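Local coordinates for small S protein (Podospora anserina, PDB 2WVQ), which mediates vegetative heterokaryon incompatibility: it forms the [het-s] prion and interacts with het-S from incompatible cells to trigger a lethal reaction, at residues G20-C25 against S86-I91; D41-Q46 against K120-I125; L49-A54 against G210-M215; K79-A84 against K176-E181; E96-T101 against T150-Y155. The protein carries 2 engineered substitutions. One frame throughout, in Å; residues are numbered along the deposited sequence. Where two conformers were deposited one is given.

Overall arrangement
All five contacts belong to the globular, largely helical HeLo domain, the part of the protein that precedes the prion-forming region. Helix 79-108 runs through contacts 4, 1 and 5 in chain order; helix 42-62 supplies contacts 2 and 3, whose centres lie about 16 Å apart. The widest separation, about 34 Å between centres, is that of contacts 2 and 4. Contact 3 brings the start of the last helix, 213-224, and the residues leading into it onto helix 42-62, and contacts 4 and 5 are nested inside the loop it closes. Contacts 3 and 5 touch through Leu49 and Leu154. Contacts 1, 4 and 5 also reach the second subunit, so helix 79-108 serves both the monomer core and the homodimer.

Contact 1: G20-C25 against S86-I91; sequences GLFNNC and SIVEEI
Leu21, Phe22 and Cys25 pack against Val88, Glu89 and Ile91 in a buried helix-helix contact of the globular HeLo domain, where the N-terminal helix 18-28 lies along the long helix 79-108. The two segments run in broadly the same direction, their axes 9.0 Å apart at closest approach and inclined by 34°. Phe22 and Cys25, three residues apart, are paired in register with Val88 and Ile91, which have the same spacing. Val88 reaches across with CG2, which lies 3.8 Å from Phe22 CA and at the edge of the Phe22 ring, near its plane. The ring itself is turned aside, since Phe22 CG stands anti to the backbone N (chi1 173°), and meets Trp59 of helix 42-62. Leu56 of that helix touches Phe22, Cys25 and Ile91, closing the seam from a third helix. Leu21 CD1 rests 3.8 Å from Glu89 CG, on the aliphatic part of an extended side chain whose carboxylate goes on to a salt bridge with Lys100 of the second subunit. Glu90 of the same helix also reaches that subunit, so helix 79-108 carries the N-terminal helix while taking part in the dimer. Between Val88 and Ile91 lies a sulfur: Cys25 SG sits 3.2 Å from Val88 O and 3.7 Å from Ile91 CB.

Contact 2: D41-Q46 against K120-I125; sequences DYERCQ and KDMKPI
Glu43 OE1 accepts the backbone N-H of Lys123 at 2.8 Å from N to OE1, with an angle of 158° at the hydrogen. The donor comes from above the carboxylate, 44° out of its plane. Glu43 gets there from the first turn of helix 42-62 with CG anti to its own backbone N (chi1 -170°) and the chain extended beyond. Lys123 is the N-cap residue of helix 124-140, so the bond ties the start of one helix to the start of another. Beside this bond, Met122 is the apolar centre of the contact. Its straight side chain passes between Tyr42 and Glu43: Met122 CG is 3.4 Å from Glu43 CG and 3.7 Å from Tyr42 CE2, approaching the ring obliquely. The terminal methyl then lands on helix 42-62 one turn further on, with Met122 CE 3.3 Å from Gln46 CG. There the Gln46 chain bends after CG, carrying its amide away to Asp50. Asp121 adds its CB 4.0 Å from Tyr42 CE2, the carboxylate and ring planes being steeply inclined, and bonds in turn to Glu118 N. Phe117 stacks on Tyr42 and His130 touches Met122. The carboxylate of Glu43 takes a backbone N-H at the start of helix 124-140, where the helix end would probably favour its negative charge; Lys123 NZ, 6.7 Å from Glu43 OE1, makes no contact with it.

Contact 3: L49-A54 against G210-M215; sequences LDIAKA and GIDAAM
Helix 42-62 presents Ile51 and Ala54, one turn apart, to a loop that becomes helix 213-224: Ile211 and Asp212 are non-helical, and regular helix begins at residue 213. Ile51 carries most of this buried contact. Its CG2 branch, anti to the backbone N, meets Asp212 CB at 3.6 Å and Ile211 CG1 at 3.8 Å, while Ile51 CG1 rests 3.7 Å from Met215 SD. Ile211 crosses Ile51 at about a right angle, whereas Met215 comes in obliquely. The end of the methionine is bent (chi3 -49°), which swings Met215 CE to 4.0 Å from Ala54 CB, so one thioether covers both residues of helix 42-62. Leu133 of helix 124-140 touches Ile51 and Leu136 touches Ala54; Val164 of helix 157-176 lies against Ile211. Asp212 is the N-cap of helix 213-224, its OD1 accepting Met215 N at 3.1 Å along a nearly straight bond (168°) from well above the carboxylate plane. The other oxygen, OD2, forms a salt bridge with Arg58 of helix 42-62. The same aspartate thus lends its CB to the apolar seam, one oxygen to the helix start and the other to an arginine. These bonds link the start of the last helix to helix 42-62, and Arg58 and the capped helix end would probably both favour the charged form of the buried carboxylate.

Contact 4: K79-A84 against K176-E181; sequences KSVQLA and KAFPIE
The loop joining helices 157-176 and 181-191 meets the first turns of helix 79-108 through Ala177 and Phe178. Ser80 OG donates to Ala177 O at 2.9 Å, lying in the carbonyl plane on a lone pair with a C=O...O angle of 143°. Ser80 CB covers one face of the Phe178 ring, 4.1 Å from its centroid and offset toward the rim, in a CH-pi contact. The far end of that ring pushes in beside the helix: Phe178 CZ is 3.3 Å from Ser80 O, with Val81 CG2 nearby, and Phe178 CE1 lies 4.1 Å from Ala84 CB. Val63 also touches Phe178, while Lys79 NZ hydrogen-bonds to Leu107 O of the second subunit. After Phe178 the chain folds through an inverse gamma turn centred on Pro179 to the N-cap residue Ile180, completing the interhelical turn between helices 157-176 and 181-191 of the largely helical HeLo domain, packed on the N-terminal turns of helix 79-108.

Contact 5: E96-T101 against T150-Y155; sequences ESAQKT and TAWALY
The amide of Gln99, in the one of its two modelled conformers described here, lies nearly flat over the indole of Trp152. The two planes are 22° apart, Gln99 OE1 is above the ring face 3.5 Å from Trp152 CD1, and Gln99 CB stands over the five-membered ring, 4.3 Å from its centroid, as a CH-pi contact. Ala98 CB approaches the other end of the indole obliquely, 3.4 Å from Trp152 CH2. Both ends of the amide are occupied. Gln99 NE2 donates to Thr150 OG1 at 3.0 Å, close to the amide plane, and a water bridges Gln99 OE1 and Thr150 O, giving a hydrogen to each. Trp152 CG sits between the backbone N and carbonyl carbon (chi1 63°), which turns the indole toward the helix. Further out, Phe95 and Ser102 touch Trp152, and Leu154 CD2 adds a looser contact to Ala98 CB. Thr101 OG1 hydrogen-bonds to Glu90 of the second subunit. Strand 152-154 crosses this helix almost perpendicularly (88°), its axis 8.3 Å away, pairs in parallel with strand 32-34 through backbone bonds of Trp152 and Leu154, and sends Leu154 against Leu160 and Ile163 of helix 157-176.

Contact 1: G20-C25 against S86-I91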
# COMPACT_ATOMS: atom_id res chain seq x y z
N GLY A 20 -8.44 18.59 -8.38
CA GLY A 20 -7.10 18.52 -8.94
C GLY A 20 -6.39 17.23 -8.58
O GLY A 20 -5.78 16.61 -9.46
N LEU A 21 -6.48 16.79 -7.31
CA LEU A 21 -5.96 15.47 -6.87
C LEU A 21 -6.74 14.30 -7.49
O LEU A 21 -6.15 13.32 -7.97
CB LEU A 21 -6.01 15.36 -5.33
CG LEU A 21 -5.15 16.34 -4.50
CD1 LEU A 21 -5.60 16.42 -3.02
CD2 LEU A 21 -3.63 16.06 -4.63
N PHE A 22 -8.07 14.41 -7.52
CA PHE A 22 -8.93 13.42 -8.20
C PHE A 22 -8.58 13.20 -9.66
O PHE A 22 -8.44 12.05 -10.09
CB PHE A 22 -10.43 13.76 -8.10
CG PHE A 22 -11.30 12.86 -8.93
CD1 PHE A 22 -11.73 11.63 -8.42
CD2 PHE A 22 -11.66 13.21 -10.20
CE1 PHE A 22 -12.52 10.78 -9.20
CE2 PHE A 22 -12.48 12.37 -11.00
CZ PHE A 22 -12.91 11.17 -10.49
N ASN A 23 -8.45 14.29 -10.42
CA ASN A 23 -8.12 14.20 -11.86
C ASN A 23 -6.74 13.57 -12.10
O ASN A 23 -6.56 12.81 -13.03
CB ASN A 23 -8.29 15.54 -12.61
CG ASN A 23 -9.77 16.00 -12.71
OD1 ASN A 23 -10.67 15.19 -12.97
ND2 ASN A 23 -10.01 17.27 -12.42
N ASN A 24 -5.82 13.87 -11.19
CA ASN A 24 -4.49 13.19 -11.15
C ASN A 24 -4.51 11.68 -10.93
O ASN A 24 -3.76 10.94 -11.59
CB ASN A 24 -3.55 13.93 -10.17
CG ASN A 24 -3.21 15.36 -10.67
OD1 ASN A 24 -3.38 15.66 -11.86
ND2 ASN A 24 -2.73 16.22 -9.78
N CYS A 25 -5.38 11.22 -10.02
CA CYS A 25 -5.64 9.81 -9.75
C CYS A 25 -6.10 9.08 -11.01
O CYS A 25 -5.55 8.01 -11.38
CB CYS A 25 -6.70 9.62 -8.62
SG CYS A 25 -6.19 10.04 -6.91
N SER A 86 -8.38 13.24 1.61
CA SER A 86 -7.52 12.19 2.15
C SER A 86 -7.51 10.94 1.28
O SER A 86 -6.45 10.39 1.03
CB SER A 86 -7.94 11.85 3.56
OG SER A 86 -6.98 11.03 4.16
N ILE A 87 -8.68 10.50 0.79
CA ILE A 87 -8.79 9.24 0.03
C ILE A 87 -8.03 9.34 -1.28
O ILE A 87 -7.30 8.44 -1.71
CB ILE A 87 -10.26 8.84 -0.23
CG1 ILE A 87 -10.89 8.26 1.03
CG2 ILE A 87 -10.30 7.78 -1.34
CD1 ILE A 87 -12.40 8.44 1.13
N VAL A 88 -8.23 10.47 -1.94
CA VAL A 88 -7.61 10.77 -3.21
C VAL A 88 -6.04 10.93 -3.03
O VAL A 88 -5.27 10.44 -3.86
CB VAL A 88 -8.46 11.97 -3.75
CG1 VAL A 88 -7.77 13.34 -3.76
CG2 VAL A 88 -9.42 11.53 -4.90
N GLU A 89 -5.59 11.55 -1.94
CA GLU A 89 -4.15 11.62 -1.63
C GLU A 89 -3.60 10.19 -1.43
O GLU A 89 -2.56 9.85 -1.98
CB GLU A 89 -3.86 12.50 -0.41
CG GLU A 89 -3.95 13.97 -0.65
CD GLU A 89 -4.06 14.80 0.62
OE1 GLU A 89 -3.88 16.02 0.51
OE2 GLU A 89 -4.33 14.24 1.70
N GLU A 90 -4.32 9.36 -0.67
CA GLU A 90 -3.94 7.95 -0.49
C GLU A 90 -3.95 7.09 -1.80
O GLU A 90 -3.07 6.23 -1.97
CB GLU A 90 -4.73 7.30 0.65
CG GLU A 90 -3.80 6.39 1.53
CD GLU A 90 -4.50 5.69 2.65
OE1 GLU A 90 -4.21 4.49 2.86
OE2 GLU A 90 -5.34 6.33 3.33
N ILE A 91 -4.88 7.34 -2.73
CA ILE A 91 -4.80 6.67 -4.07
C ILE A 91 -3.49 7.07 -4.79
O ILE A 91 -2.81 6.21 -5.38
CB ILE A 91 -6.08 6.92 -5.00
CG1 ILE A 91 -7.31 6.27 -4.39
CG2 ILE A 91 -5.87 6.35 -6.43
CD1 ILE A 91 -8.67 6.79 -4.92

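Contact 2: D41-Q46 against K120-I125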
# COMPACT_ATOMS: atom_id res chain seq x y z
N ASP A 41 -3.07 -14.00 -19.05
CA ASP A 41 -4.01 -13.21 -18.23
C ASP A 41 -3.97 -11.72 -18.50
O ASP A 41 -4.65 -10.95 -17.84
CB ASP A 41 -3.81 -13.46 -16.74
CG ASP A 41 -4.32 -14.80 -16.30
OD1 ASP A 41 -5.08 -15.44 -17.05
OD2 ASP A 41 -3.96 -15.21 -15.19
N TYR A 42 -3.15 -11.32 -19.47
CA TYR A 42 -2.97 -9.93 -19.80
C TYR A 42 -4.32 -9.23 -20.02
O TYR A 42 -4.60 -8.24 -19.36
CB TYR A 42 -2.10 -9.74 -21.04
CG TYR A 42 -2.24 -8.35 -21.66
CD1 TYR A 42 -2.02 -7.19 -20.90
CD2 TYR A 42 -2.59 -8.20 -22.99
CE1 TYR A 42 -2.14 -5.92 -21.46
CE2 TYR A 42 -2.71 -6.96 -23.57
CZ TYR A 42 -2.49 -5.82 -22.80
OH TYR A 42 -2.62 -4.60 -23.41
N GLU A 43 -5.12 -9.76 -20.94
CA GLU A 43 -6.33 -9.10 -21.40
C GLU A 43 -7.26 -8.86 -20.22
O GLU A 43 -7.70 -7.73 -20.01
CB GLU A 43 -7.02 -9.93 -22.47
CG GLU A 43 -8.15 -9.23 -23.19
CD GLU A 43 -8.84 -10.13 -24.19
OE1 GLU A 43 -8.16 -10.70 -25.07
OE2 GLU A 43 -10.08 -10.27 -24.09
N ARG A 44 -7.52 -9.90 -19.43
CA ARG A 44 -8.40 -9.77 -18.26
C ARG A 44 -7.87 -8.77 -17.23
O ARG A 44 -8.63 -7.95 -16.73
CB ARG A 44 -8.69 -11.13 -17.62
CG ARG A 44 -9.63 -11.11 -16.41
CD ARG A 44 -9.41 -12.41 -15.57
NE ARG A 44 -9.14 -12.14 -14.15
CZ ARG A 44 -10.04 -11.72 -13.25
NH1 ARG A 44 -11.32 -11.49 -13.59
NH2 ARG A 44 -9.65 -11.50 -11.98
N CYS A 45 -6.58 -8.84 -16.90
CA CYS A 45 -5.98 -7.92 -15.92
C CYS A 45 -6.03 -6.44 -16.37
O CYS A 45 -6.24 -5.54 -15.55
CB CYS A 45 -4.54 -8.36 -15.60
SG CYS A 45 -4.52 -9.85 -14.57
N GLN A 46 -5.82 -6.21 -17.67
CA GLN A 46 -5.95 -4.87 -18.24
C GLN A 46 -7.40 -4.36 -18.13
O GLN A 46 -7.60 -3.25 -17.66
CB GLN A 46 -5.47 -4.83 -19.69
CG GLN A 46 -5.60 -3.46 -20.38
CD GLN A 46 -4.77 -2.38 -19.70
OE1 GLN A 46 -3.55 -2.45 -19.72
NE2 GLN A 46 -5.43 -1.39 -19.10
N LYS A 120 -2.85 -4.66 -28.90
CA LYS A 120 -2.80 -5.60 -30.02
C LYS A 120 -2.61 -7.06 -29.59
O LYS A 120 -2.83 -7.96 -30.39
CB LYS A 120 -1.71 -5.22 -31.05
CG LYS A 120 -0.28 -5.65 -30.65
CD LYS A 120 0.68 -5.64 -31.82
CE LYS A 120 1.28 -4.26 -32.10
NZ LYS A 120 2.47 -3.95 -31.22
N ASP A 121 -2.17 -7.28 -28.35
CA ASP A 121 -2.02 -8.63 -27.77
C ASP A 121 -3.32 -9.15 -27.14
O ASP A 121 -3.36 -10.30 -26.66
CB ASP A 121 -0.88 -8.67 -26.75
CG ASP A 121 0.44 -8.32 -27.35
OD1 ASP A 121 1.09 -7.41 -26.83
OD2 ASP A 121 0.81 -8.96 -28.36
N MET A 122 -4.36 -8.30 -27.13
CA MET A 122 -5.72 -8.74 -26.81
C MET A 122 -6.44 -9.31 -28.03
O MET A 122 -6.12 -8.97 -29.17
CB MET A 122 -6.55 -7.57 -26.30
CG MET A 122 -6.16 -7.07 -24.97
SD MET A 122 -7.19 -5.63 -24.57
CE MET A 122 -6.44 -5.14 -23.04
N LYS A 123 -7.44 -10.14 -27.77
CA LYS A 123 -8.41 -10.50 -28.78
C LYS A 123 -9.23 -9.25 -29.18
O LYS A 123 -9.33 -8.30 -28.38
CB LYS A 123 -9.30 -11.65 -28.27
CG LYS A 123 -8.49 -12.86 -27.77
CD LYS A 123 -9.32 -14.11 -27.71
CE LYS A 123 -8.44 -15.36 -27.87
NZ LYS A 123 -9.24 -16.59 -28.15
N PRO A 124 -9.79 -9.23 -30.42
CA PRO A 124 -10.56 -8.06 -30.86
C PRO A 124 -11.71 -7.64 -29.93
O PRO A 124 -12.01 -6.44 -29.81
CB PRO A 124 -11.11 -8.50 -32.22
CG PRO A 124 -10.12 -9.52 -32.72
CD PRO A 124 -9.71 -10.26 -31.47
N ILE A 125 -12.33 -8.62 -29.28
CA ILE A 125 -13.41 -8.37 -28.35
C ILE A 125 -12.94 -7.59 -27.11
O ILE A 125 -13.57 -6.63 -26.68
CB ILE A 125 -14.09 -9.71 -27.94
CG1 ILE A 125 -15.45 -9.46 -27.28
CG2 ILE A 125 -13.14 -10.58 -27.08
CD1 ILE A 125 -16.14 -10.74 -26.86

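Contact 3: L49-A54 against G210-M215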
# COMPACT_ATOMS: atom_id res chain seq x y z
N LEU A 49 -8.14 -3.28 -14.50
CA LEU A 49 -7.62 -1.91 -14.37
C LEU A 49 -8.51 -0.80 -15.01
O LEU A 49 -8.74 0.26 -14.40
CB LEU A 49 -6.20 -1.83 -14.94
CG LEU A 49 -4.91 -1.47 -14.19
CD1 LEU A 49 -4.86 -1.65 -12.64
CD2 LEU A 49 -3.71 -2.14 -14.87
N ASP A 50 -8.98 -1.04 -16.24
CA ASP A 50 -9.84 -0.08 -16.95
C ASP A 50 -11.16 0.11 -16.19
O ASP A 50 -11.71 1.21 -16.17
CB ASP A 50 -10.15 -0.52 -18.39
CG ASP A 50 -8.89 -0.74 -19.27
OD1 ASP A 50 -9.01 -1.51 -20.25
OD2 ASP A 50 -7.80 -0.16 -19.03
N ILE A 51 -11.68 -0.97 -15.62
CA ILE A 51 -12.90 -0.93 -14.81
C ILE A 51 -12.74 -0.17 -13.50
O ILE A 51 -13.65 0.60 -13.14
CB ILE A 51 -13.52 -2.33 -14.60
CG1 ILE A 51 -14.10 -2.84 -15.92
CG2 ILE A 51 -14.62 -2.32 -13.54
CD1 ILE A 51 -14.27 -4.33 -15.92
N ALA A 52 -11.61 -0.35 -12.81
CA ALA A 52 -11.32 0.43 -11.59
C ALA A 52 -11.22 1.91 -11.92
O ALA A 52 -11.71 2.79 -11.14
CB ALA A 52 -10.04 -0.06 -10.89
N LYS A 53 -10.59 2.21 -13.05
CA LYS A 53 -10.49 3.59 -13.54
C LYS A 53 -11.89 4.13 -13.90
O LYS A 53 -12.21 5.27 -13.61
CB LYS A 53 -9.55 3.67 -14.74
CG LYS A 53 -9.38 5.06 -15.31
CD LYS A 53 -8.67 5.03 -16.69
CE LYS A 53 -7.88 6.33 -16.88
NZ LYS A 53 -7.37 6.48 -18.25
N ALA A 54 -12.72 3.29 -14.52
CA ALA A 54 -14.09 3.72 -14.91
C ALA A 54 -14.94 4.00 -13.66
O ALA A 54 -15.77 4.92 -13.64
CB ALA A 54 -14.78 2.62 -15.78
N GLY A 210 -16.09 -8.04 -7.89
CA GLY A 210 -15.18 -7.60 -6.82
C GLY A 210 -14.70 -6.15 -6.86
O GLY A 210 -14.09 -5.68 -5.89
N ILE A 211 -14.96 -5.44 -7.96
CA ILE A 211 -14.37 -4.11 -8.16
C ILE A 211 -15.38 -3.00 -8.48
O ILE A 211 -15.21 -1.85 -8.07
CB ILE A 211 -13.16 -4.13 -9.17
CG1 ILE A 211 -13.56 -4.42 -10.60
CG2 ILE A 211 -12.12 -5.19 -8.75
CD1 ILE A 211 -12.34 -4.73 -11.51
N ASP A 212 -16.46 -3.37 -9.16
CA ASP A 212 -17.48 -2.41 -9.58
C ASP A 212 -18.85 -3.09 -9.72
O ASP A 212 -19.25 -3.47 -10.84
CB ASP A 212 -17.07 -1.77 -10.91
CG ASP A 212 -17.97 -0.60 -11.31
OD1 ASP A 212 -19.08 -0.45 -10.74
OD2 ASP A 212 -17.59 0.14 -12.22
N ALA A 213 -19.55 -3.24 -8.58
CA ALA A 213 -20.89 -3.87 -8.53
C ALA A 213 -21.94 -3.18 -9.42
O ALA A 213 -22.79 -3.87 -10.00
CB ALA A 213 -21.39 -3.94 -7.10
N ALA A 214 -21.89 -1.86 -9.50
CA ALA A 214 -22.78 -1.08 -10.36
C ALA A 214 -22.68 -1.51 -11.85
O ALA A 214 -23.72 -1.76 -12.49
CB ALA A 214 -22.54 0.42 -10.18
N MET A 215 -21.46 -1.65 -12.35
CA MET A 215 -21.20 -2.16 -13.72
C MET A 215 -21.58 -3.62 -13.86
O MET A 215 -22.15 -4.04 -14.86
CB MET A 215 -19.73 -1.97 -14.11
CG MET A 215 -19.39 -2.45 -15.52
SD MET A 215 -17.69 -2.20 -16.09
CE MET A 215 -17.32 -0.47 -15.73

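Contact 4: K79-A84 against K176-E181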
# COMPACT_ATOMS: atom_id res chain seq x y z
N LYS A 79 -16.88 17.69 6.35
CA LYS A 79 -16.32 16.39 6.73
C LYS A 79 -16.17 15.51 5.50
O LYS A 79 -15.09 14.97 5.27
CB LYS A 79 -17.17 15.69 7.81
CG LYS A 79 -16.93 16.17 9.27
CD LYS A 79 -16.89 14.99 10.24
CE LYS A 79 -16.82 15.43 11.70
NZ LYS A 79 -15.49 16.01 12.12
N SER A 80 -17.22 15.39 4.69
CA SER A 80 -17.21 14.52 3.52
C SER A 80 -16.14 14.90 2.48
O SER A 80 -15.54 14.03 1.85
CB SER A 80 -18.61 14.40 2.90
OG SER A 80 -19.52 13.82 3.83
N VAL A 81 -15.88 16.19 2.34
CA VAL A 81 -14.94 16.69 1.34
C VAL A 81 -13.50 16.53 1.88
O VAL A 81 -12.60 16.22 1.11
CB VAL A 81 -15.27 18.18 0.87
CG1 VAL A 81 -14.27 18.70 -0.18
CG2 VAL A 81 -16.69 18.26 0.29
N GLN A 82 -13.30 16.75 3.18
CA GLN A 82 -12.02 16.42 3.88
C GLN A 82 -11.68 14.94 3.75
O GLN A 82 -10.50 14.57 3.60
CB GLN A 82 -12.09 16.79 5.37
CG GLN A 82 -12.22 18.29 5.66
CD GLN A 82 -12.25 18.62 7.15
OE1 GLN A 82 -12.01 19.76 7.53
NE2 GLN A 82 -12.55 17.64 8.00
N LEU A 83 -12.71 14.09 3.82
CA LEU A 83 -12.59 12.66 3.67
C LEU A 83 -12.18 12.27 2.26
O LEU A 83 -11.25 11.46 2.10
CB LEU A 83 -13.88 11.96 4.10
CG LEU A 83 -14.22 11.55 5.53
CD1 LEU A 83 -14.14 12.67 6.54
CD2 LEU A 83 -15.60 10.93 5.62
N ALA A 84 -12.84 12.88 1.24
CA ALA A 84 -12.47 12.65 -0.15
C ALA A 84 -11.04 13.09 -0.49
O ALA A 84 -10.38 12.45 -1.28
CB ALA A 84 -13.47 13.32 -1.14
N LYS A 176 -19.44 6.18 0.00
CA LYS A 176 -20.06 6.22 1.33
C LYS A 176 -20.23 7.66 1.85
O LYS A 176 -21.17 7.96 2.57
CB LYS A 176 -19.23 5.37 2.33
CG LYS A 176 -20.03 4.61 3.41
CD LYS A 176 -20.32 5.49 4.66
CE LYS A 176 -21.37 4.88 5.57
NZ LYS A 176 -20.95 3.57 6.17
N ALA A 177 -19.30 8.55 1.49
CA ALA A 177 -19.29 9.91 2.05
C ALA A 177 -20.25 10.89 1.33
O ALA A 177 -20.39 12.04 1.76
CB ALA A 177 -17.86 10.46 2.08
N PHE A 178 -20.88 10.43 0.25
CA PHE A 178 -21.75 11.28 -0.57
C PHE A 178 -23.05 10.57 -0.96
O PHE A 178 -23.05 9.35 -1.14
CB PHE A 178 -20.97 11.81 -1.80
CG PHE A 178 -19.80 12.68 -1.43
CD1 PHE A 178 -18.55 12.13 -1.12
CD2 PHE A 178 -19.94 14.07 -1.38
CE1 PHE A 178 -17.49 12.97 -0.76
CE2 PHE A 178 -18.89 14.89 -1.04
CZ PHE A 178 -17.66 14.33 -0.72
N PRO A 179 -24.17 11.33 -1.06
CA PRO A 179 -25.49 10.72 -1.31
C PRO A 179 -25.74 10.29 -2.78
O PRO A 179 -26.73 10.74 -3.39
CB PRO A 179 -26.45 11.85 -0.91
CG PRO A 179 -25.73 13.07 -1.32
CD PRO A 179 -24.29 12.79 -0.93
N ILE A 180 -24.88 9.44 -3.34
CA ILE A 180 -24.92 9.19 -4.79
C ILE A 180 -25.26 7.76 -5.24
O ILE A 180 -24.93 7.36 -6.36
CB ILE A 180 -23.60 9.67 -5.49
CG1 ILE A 180 -22.38 8.92 -4.92
CG2 ILE A 180 -23.47 11.19 -5.40
CD1 ILE A 180 -21.10 9.14 -5.66
N GLU A 181 -25.96 6.99 -4.41
CA GLU A 181 -26.21 5.59 -4.75
C GLU A 181 -26.98 5.45 -6.08
O GLU A 181 -26.48 4.81 -7.02
CB GLU A 181 -26.89 4.83 -3.61
CG GLU A 181 -26.39 3.40 -3.51
CD GLU A 181 -27.46 2.41 -3.10
OE1 GLU A 181 -27.98 2.52 -1.96
OE2 GLU A 181 -27.76 1.50 -3.91

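Contact 5: E96-T101 against T150-Y155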
# COMPACT_ATOMS: atom_id res chain seq x y z
N GLU A 96 2.33 5.91 -6.37
CA GLU A 96 3.73 6.24 -6.11
C GLU A 96 4.54 4.98 -5.65
O GLU A 96 5.56 4.67 -6.24
CB GLU A 96 3.84 7.38 -5.10
CG GLU A 96 5.13 8.15 -5.21
CD GLU A 96 5.35 9.12 -4.06
OE1 GLU A 96 6.51 9.56 -3.91
OE2 GLU A 96 4.39 9.44 -3.33
N SER A 97 4.04 4.26 -4.65
CA SER A 97 4.57 2.97 -4.20
C SER A 97 4.77 1.91 -5.29
O SER A 97 5.83 1.24 -5.32
CB SER A 97 3.67 2.39 -3.09
OG SER A 97 3.60 3.30 -2.00
N ALA A 98 3.76 1.70 -6.13
CA ALA A 98 3.81 0.72 -7.22
C ALA A 98 4.96 1.02 -8.20
O ALA A 98 5.67 0.08 -8.62
CB ALA A 98 2.46 0.66 -7.96
N GLN A 99 5.14 2.31 -8.50
CA GLN A 99 6.23 2.75 -9.38
C GLN A 99 7.62 2.55 -8.80
O GLN A 99 8.52 2.21 -9.56
CB GLN A 99 6.06 4.19 -9.92
CG GLN A 99 7.20 4.60 -10.89
CD GLN A 99 6.82 5.62 -11.95
OE1 GLN A 99 5.81 6.31 -11.84
NE2 GLN A 99 7.65 5.73 -12.99
N LYS A 100 7.80 2.73 -7.48
CA LYS A 100 9.09 2.39 -6.83
C LYS A 100 9.32 0.90 -6.87
O LYS A 100 10.45 0.46 -7.12
CB LYS A 100 9.14 2.86 -5.38
CG LYS A 100 9.11 4.35 -5.23
CD LYS A 100 9.09 4.71 -3.78
CE LYS A 100 9.20 6.20 -3.59
NZ LYS A 100 10.51 6.75 -4.09
N THR A 101 8.28 0.11 -6.62
CA THR A 101 8.37 -1.35 -6.79
C THR A 101 8.75 -1.76 -8.22
O THR A 101 9.69 -2.59 -8.43
CB THR A 101 7.09 -2.05 -6.24
OG1 THR A 101 6.96 -1.71 -4.87
CG2 THR A 101 7.16 -3.55 -6.35
N THR A 150 6.44 9.60 -16.76
CA THR A 150 7.11 8.37 -17.24
C THR A 150 6.17 7.15 -17.17
O THR A 150 5.57 6.90 -16.11
CB THR A 150 8.42 8.05 -16.43
OG1 THR A 150 8.11 7.84 -15.04
CG2 THR A 150 9.47 9.20 -16.57
N ALA A 151 6.02 6.43 -18.29
CA ALA A 151 5.26 5.18 -18.35
C ALA A 151 6.01 4.11 -17.56
O ALA A 151 7.24 4.09 -17.56
CB ALA A 151 5.03 4.73 -19.79
N TRP A 152 5.28 3.25 -16.87
CA TRP A 152 5.90 2.27 -16.00
C TRP A 152 5.07 0.98 -15.97
O TRP A 152 3.87 1.00 -16.18
CB TRP A 152 6.12 2.88 -14.60
CG TRP A 152 4.82 3.24 -13.95
CD1 TRP A 152 4.09 4.37 -14.14
CD2 TRP A 152 4.08 2.42 -13.04
NE1 TRP A 152 2.94 4.31 -13.39
CE2 TRP A 152 2.92 3.14 -12.70
CE3 TRP A 152 4.30 1.17 -12.47
CZ2 TRP A 152 1.97 2.63 -11.83
CZ3 TRP A 152 3.37 0.67 -11.62
CH2 TRP A 152 2.21 1.39 -11.30
N ALA A 153 5.72 -0.14 -15.74
CA ALA A 153 5.04 -1.43 -15.82
C ALA A 153 4.79 -2.07 -14.47
O ALA A 153 5.59 -1.95 -13.56
CB ALA A 153 5.86 -2.40 -16.72
N LEU A 154 3.68 -2.77 -14.38
CA LEU A 154 3.44 -3.74 -13.31
C LEU A 154 3.99 -5.10 -13.76
O LEU A 154 3.51 -5.67 -14.74
CB LEU A 154 1.95 -3.89 -13.04
CG LEU A 154 1.24 -2.64 -12.51
CD1 LEU A 154 -0.27 -2.82 -12.47
CD2 LEU A 154 1.78 -2.35 -11.12
N TYR A 155 4.98 -5.62 -13.03
CA TYR A 155 5.71 -6.81 -13.46
C TYR A 155 5.26 -8.10 -12.76
O TYR A 155 5.69 -9.22 -13.13
CB TYR A 155 7.24 -6.59 -13.29
CG TYR A 155 7.86 -5.53 -14.17
CD1 TYR A 155 8.30 -4.32 -13.62
CD2 TYR A 155 8.06 -5.75 -15.53
CE1 TYR A 155 8.91 -3.34 -14.42
CE2 TYR A 155 8.65 -4.78 -16.33
CZ TYR A 155 9.06 -3.57 -15.76
OH TYR A 155 9.65 -2.60 -16.55
O HOH W 1 4.67 8.20 -13.64